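Local coordinates for outer membrane protein (Bartonella henselae, PDB 2FI9), which is of unknown function but belongs to the DUF498/DUF598 family, whose relatives include the mitochondrial complex I assembly factor NDUFAF3, at residues Val71-Gly77 and Ser97-Thr103; Ile47-Pro52 and Ala122-Ala126. One frame throughout, in Å; residues are numbered along the deposited sequence.

Contact 1. Residues Val71-Gly77 and Ser97-Thr103; sequences VLLIGTG and SSDTMST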
loop_
_atom_site.group_PDB
_atom_site.type_symbol
_atom_site.label_atom_id
_atom_site.label_comp_id
_atom_site.label_asym_id
_atom_site.label_seq_id
_atom_site.Cartn_x
_atom_site.Cartn_y
_atom_site.Cartn_z
ATOM N N VAL A 71 3.872 5.635 -8.469
ATOM C CA VAL A 71 4.188 4.218 -8.207
ATOM C C VAL A 71 3.407 3.681 -7.005
ATOM O O VAL A 71 3.312 4.346 -5.964
ATOM C CB VAL A 71 5.738 3.957 -8.075
ATOM C CG1 VAL A 71 6.362 4.812 -7.020
ATOM C CG2 VAL A 71 6.053 2.468 -7.801
ATOM N N LEU A 72 2.797 2.511 -7.198
ATOM C CA LEU A 72 2.112 1.810 -6.136
ATOM C C LEU A 72 2.817 0.487 -5.796
ATOM O O LEU A 72 2.996 -0.390 -6.671
ATOM C CB LEU A 72 0.652 1.543 -6.524
ATOM C CG LEU A 72 -0.127 0.724 -5.484
ATOM C CD1 LEU A 72 -0.305 1.484 -4.162
ATOM C CD2 LEU A 72 -1.461 0.313 -6.058
ATOM N N LEU A 73 3.212 0.345 -4.534
ATOM C CA LEU A 73 3.770 -0.913 -4.055
ATOM C C LEU A 73 2.627 -1.673 -3.421
ATOM O O LEU A 73 1.826 -1.088 -2.687
ATOM C CB LEU A 73 4.879 -0.664 -3.031
ATOM C CG LEU A 73 5.959 0.310 -3.516
ATOM C CD1 LEU A 73 6.878 0.717 -2.383
ATOM C CD2 LEU A 73 6.747 -0.319 -4.668
ATOM N N ILE A 74 2.521 -2.963 -3.737
ATOM C CA ILE A 74 1.482 -3.791 -3.180
ATOM C C ILE A 74 2.099 -4.924 -2.373
ATOM O O ILE A 74 2.796 -5.810 -2.915
ATOM C CB ILE A 74 0.548 -4.326 -4.291
ATOM C CG1 ILE A 74 -0.057 -3.135 -5.046
ATOM C CG2 ILE A 74 -0.559 -5.196 -3.686
ATOM C CD1 ILE A 74 -0.626 -3.480 -6.401
ATOM N N GLY A 75 1.861 -4.879 -1.067
ATOM C CA GLY A 75 2.362 -5.903 -0.147
ATOM C C GLY A 75 1.280 -6.949 -0.036
ATOM O O GLY A 75 0.196 -6.661 0.503
ATOM N N THR A 76 1.570 -8.148 -0.561
ATOM C CA THR A 76 0.583 -9.233 -0.668
ATOM C C THR A 76 0.724 -10.308 0.412
ATOM O O THR A 76 0.493 -11.518 0.153
ATOM C CB THR A 76 0.617 -9.917 -2.061
ATOM O OG1 THR A 76 1.933 -10.421 -2.329
ATOM C CG2 THR A 76 0.207 -8.949 -3.159
ATOM N N GLY A 77 1.125 -9.882 1.605
ATOM C CA GLY A 77 1.255 -10.784 2.748
ATOM C C GLY A 77 2.614 -11.467 2.814
ATOM O O GLY A 77 3.634 -10.847 2.511
ATOM N N SER A 97 2.555 3.085 -12.160
ATOM C CA SER A 97 3.417 1.929 -12.270
ATOM C C SER A 97 3.348 1.174 -10.932
ATOM O O SER A 97 3.415 1.783 -9.855
ATOM C CB SER A 97 4.836 2.329 -12.720
ATOM O OG SER A 97 5.726 2.526 -11.639
ATOM N N SER A 98 3.139 -0.134 -10.991
ATOM C CA SER A 98 2.873 -0.881 -9.772
ATOM C C SER A 98 3.533 -2.236 -9.747
ATOM O O SER A 98 3.850 -2.816 -10.790
ATOM C CB SER A 98 1.360 -1.010 -9.528
ATOM O OG SER A 98 0.739 -1.786 -10.540
ATOM N N ASP A 99 3.746 -2.749 -8.546
ATOM C CA ASP A 99 4.356 -4.046 -8.425
ATOM C C ASP A 99 4.000 -4.687 -7.101
ATOM O O ASP A 99 3.725 -4.001 -6.124
ATOM C CB ASP A 99 5.855 -3.951 -8.602
ATOM C CG ASP A 99 6.454 -5.241 -9.105
ATOM O OD1 ASP A 99 5.701 -6.171 -9.543
ATOM O OD2 ASP A 99 7.695 -5.333 -9.057
ATOM N N THR A 100 3.991 -6.015 -7.088
ATOM C CA THR A 100 3.690 -6.756 -5.887
ATOM C C THR A 100 4.978 -7.357 -5.320
ATOM O O THR A 100 5.954 -7.562 -6.043
ATOM C CB THR A 100 2.684 -7.876 -6.188
ATOM O OG1 THR A 100 3.270 -8.754 -7.140
ATOM C CG2 THR A 100 1.372 -7.302 -6.795
ATOM N N MET A 101 4.941 -7.668 -4.031
ATOM C CA MET A 101 6.072 -8.264 -3.255
ATOM C C MET A 101 5.437 -8.557 -1.890
ATOM O O MET A 101 4.316 -8.089 -1.606
ATOM C CB MET A 101 7.225 -7.236 -3.084
ATOM C CG MET A 101 6.781 -5.830 -2.537
ATOM S SD MET A 101 7.805 -4.357 -2.910
ATOM C CE MET A 101 7.422 -4.140 -4.657
ATOM N N SER A 102 6.114 -9.325 -1.054
ATOM C CA SER A 102 5.634 -9.553 0.302
ATOM C C SER A 102 5.374 -8.240 1.049
ATOM O O SER A 102 5.898 -7.163 0.678
ATOM C CB SER A 102 6.660 -10.378 1.075
ATOM O OG SER A 102 7.801 -9.578 1.320
ATOM N N THR A 103 4.552 -8.306 2.096
ATOM C CA THR A 103 4.256 -7.114 2.896
ATOM C C THR A 103 5.541 -6.534 3.490
ATOM O O THR A 103 5.733 -5.322 3.476
ATOM C CB THR A 103 3.177 -7.389 3.958
ATOM O OG1 THR A 103 1.924 -7.552 3.294
ATOM C CG2 THR A 103 3.041 -6.204 4.990
#
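Val-71 to Gly-75 pairs with Ser-97 to Met-101 as parallel neighbours in a beta-alpha-beta unit, with helix 85-93 in the crossover. Leu-72 and Ile-74 each bond through both N and O. The Leu-72 N-H meets Ser-97 O at 2.8 Å, in the carbonyl plane, and the Asp-99 N-H reaches Leu-72 O. Ile-74 N takes Asp-99 O, and Met-101 N takes Ile-74 O. One face carries Leu-73 and Met-101, under helix 103-115. Met-101 bends at chi3 (73°), and its CE touches Leu-73 CD2 at 3.9 Å. The opposite face carries Leu-72, Ile-74 and Thr-100, with helix 85-93 beside Leu-72.

Thr-76 continues the pairing, its N bonding to Met-101 O at 2.9 Å. Its CB lies 4.2 Å from the same Met-101 O. Its OG1 sits between the backbone N and the carbonyl carbon (chi1 57°). There it lies 3.4 Å from Met-101 O, but its hydrogen bonds go to Glu-79 O and Leu-81 N. The CG2 methyl ends against Thr-100 CB at 4.1 Å. Thr-100 OG1 bonds to Leu-81 O, so both threonines hold the following loop.

The two segments close at the start of helix 103-115. Ser-102 is its N-cap, with OG on Ala-105 N. Gly-77 N donates to Thr-103 OG1 at 3.0 Å, and that hydroxyl also bonds to Phe-125 O. Thr-103 N donates to a lone pair of Gly-77 O at 2.7 Å.

Contact 2. Residues Ile47-Pro52 and Ala122-Ala126; sequences IDMTGP and ALLFA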
loop_
_atom_site.group_PDB
_atom_site.type_symbol
_atom_site.label_atom_id
_atom_site.label_comp_id
_atom_site.label_asym_id
_atom_site.label_seq_id
_atom_site.Cartn_x
_atom_site.Cartn_y
_atom_site.Cartn_z
ATOM N N ILE A 47 -7.946 -0.380 5.523
ATOM C CA ILE A 47 -8.799 -1.041 4.552
ATOM C C ILE A 47 -9.048 -2.477 4.997
ATOM O O ILE A 47 -8.158 -3.161 5.519
ATOM C CB ILE A 47 -8.240 -1.008 3.115
ATOM C CG1 ILE A 47 -6.743 -1.249 3.113
ATOM C CG2 ILE A 47 -8.569 0.332 2.439
ATOM C CD1 ILE A 47 -6.264 -1.931 1.894
ATOM N N ASP A 48 -10.275 -2.921 4.791
ATOM C CA ASP A 48 -10.703 -4.205 5.276
ATOM C C ASP A 48 -10.430 -5.275 4.238
ATOM O O ASP A 48 -11.350 -5.729 3.564
ATOM C CB ASP A 48 -12.185 -4.160 5.608
ATOM C CG ASP A 48 -12.599 -5.274 6.541
ATOM O OD1 ASP A 48 -11.753 -5.732 7.352
ATOM O OD2 ASP A 48 -13.779 -5.689 6.465
ATOM N N MET A 49 -9.166 -5.663 4.099
ATOM C CA MET A 49 -8.801 -6.762 3.205
ATOM C C MET A 49 -9.082 -8.104 3.911
ATOM O O MET A 49 -8.607 -8.336 5.016
ATOM C CB MET A 49 -7.324 -6.661 2.792
ATOM C CG MET A 49 -6.969 -5.461 1.905
ATOM S SD MET A 49 -5.190 -5.291 1.563
ATOM C CE MET A 49 -5.058 -6.467 0.219
ATOM N N THR A 50 -9.871 -8.972 3.293
ATOM C CA THR A 50 -10.084 -10.325 3.845
ATOM C C THR A 50 -8.950 -11.271 3.460
ATOM O O THR A 50 -8.823 -12.384 4.001
ATOM C CB THR A 50 -11.366 -10.957 3.320
ATOM O OG1 THR A 50 -11.274 -11.058 1.892
ATOM C CG2 THR A 50 -12.580 -10.143 3.730
ATOM N N GLY A 51 -8.153 -10.827 2.499
ATOM C CA GLY A 51 -7.107 -11.655 1.929
ATOM C C GLY A 51 -6.045 -10.822 1.259
ATOM O O GLY A 51 -6.262 -9.643 0.985
ATOM N N PRO A 52 -4.887 -11.438 0.993
ATOM C CA PRO A 52 -3.709 -10.740 0.494
ATOM C C PRO A 52 -3.790 -10.229 -0.951
ATOM O O PRO A 52 -2.960 -9.404 -1.340
ATOM C CB PRO A 52 -2.606 -11.785 0.643
ATOM C CG PRO A 52 -3.307 -13.072 0.583
ATOM C CD PRO A 52 -4.625 -12.872 1.220
ATOM N N ALA A 122 1.439 2.888 -1.123
ATOM C CA ALA A 122 1.520 1.470 -0.767
ATOM C C ALA A 122 0.164 0.940 -0.326
ATOM O O ALA A 122 -0.580 1.629 0.373
ATOM C CB ALA A 122 2.543 1.269 0.345
ATOM N N LEU A 123 -0.156 -0.285 -0.744
ATOM C CA LEU A 123 -1.286 -1.009 -0.222
ATOM C C LEU A 123 -0.687 -2.182 0.513
ATOM O O LEU A 123 0.026 -2.977 -0.087
ATOM C CB LEU A 123 -2.169 -1.505 -1.369
ATOM C CG LEU A 123 -3.357 -2.395 -0.995
ATOM C CD1 LEU A 123 -4.242 -1.757 0.042
ATOM C CD2 LEU A 123 -4.199 -2.741 -2.244
ATOM N N LEU A 124 -0.961 -2.301 1.804
ATOM C CA LEU A 124 -0.237 -3.285 2.604
ATOM C C LEU A 124 -1.173 -4.242 3.329
ATOM O O LEU A 124 -1.875 -3.827 4.250
ATOM C CB LEU A 124 0.689 -2.574 3.600
ATOM C CG LEU A 124 1.659 -1.533 3.021
ATOM C CD1 LEU A 124 2.280 -0.663 4.094
ATOM C CD2 LEU A 124 2.777 -2.184 2.208
ATOM N N PHE A 125 -1.171 -5.514 2.924
ATOM C CA PHE A 125 -1.906 -6.536 3.657
ATOM C C PHE A 125 -1.174 -6.844 4.941
ATOM O O PHE A 125 -0.003 -7.181 4.919
ATOM C CB PHE A 125 -2.047 -7.800 2.840
ATOM C CG PHE A 125 -2.854 -8.881 3.513
ATOM C CD1 PHE A 125 -4.237 -8.764 3.633
ATOM C CD2 PHE A 125 -2.236 -10.038 3.987
ATOM C CE1 PHE A 125 -4.984 -9.765 4.235
ATOM C CE2 PHE A 125 -2.992 -11.068 4.575
ATOM C CZ PHE A 125 -4.359 -10.927 4.702
ATOM N N ALA A 126 -1.882 -6.733 6.057
ATOM C CA ALA A 126 -1.281 -6.930 7.373
ATOM C C ALA A 126 -1.033 -8.405 7.590
ATOM O O ALA A 126 -1.946 -9.207 7.471
ATOM C CB ALA A 126 -2.200 -6.414 8.437
#
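Phe-125 and Pro-52 make a CH-pi contact between the loop after strand 43-47 and the end of strand 120-124. Pro-52 CB stands 4.1 Å from the centroid of the Phe-125 ring and 21° off its normal, so it lies over the face. Pro-52 N sits over the centre of the ring, 3.6 Å above its plane. With CG anti to the backbone N (chi1 -177°), the Phe-125 side chain reaches out to the loop. Gly-51 adds backbone to the contact: its carbonyl carbon is 3.3 Å from Phe-125 CE1, at an oblique approach.

The remaining contacts are apolar. Met-49 CB meets the edge of the ring in its plane, 3.8 Å from Phe-125 CD1. The ring is thus met on one face by Pro-52 and at its edge by Met-49. With CG anti to the carbonyl carbon (chi1 -67°) and the chain extended at chi2, Met-49 SD comes 4.0 Å from Leu-123 CD1. Met-49 therefore touches both Leu-123 and Phe-125. Ile-47 also points toward Leu-123, but the fit of their CD1 methyls is doubtful in the model.

The polar links belong to the backbone and to neighbours. Within the loop, a weak bond from Met-49 N to Ile-47 O closes an inverse gamma turn centred on Asp-48. Ala-126 N bonds to Ser-36 OG, which ties the residue after Phe-125 to strand 36-40.

This is a proline-aromatic CH-pi contact at one end of the mixed sheet. It lays the loop from edge strand 43-47 across the exit of strand 120-124, with strand 36-40 between those two strands.

The two contacts have centres about 11 Å apart and share one mixed sheet, with strand order 43-47, 36-40, 120-124, 71-75, 97-101. Contact 1 pairs strands 71-75 and 97-101. Contact 2 folds the loop after strand 43-47 over the end of strand 120-124, the middle one of the sheet. Along the chain, contact 1 is nested inside the loop that contact 2 closes. The join is direct: Leu-123 O probably accepts a bond from Gly-75 N, and Pro-52 packs against Thr-76. The ends of strands 71-75, 97-101 and 120-124 are thereby gathered with the 47-52 loop at one end of the sheet.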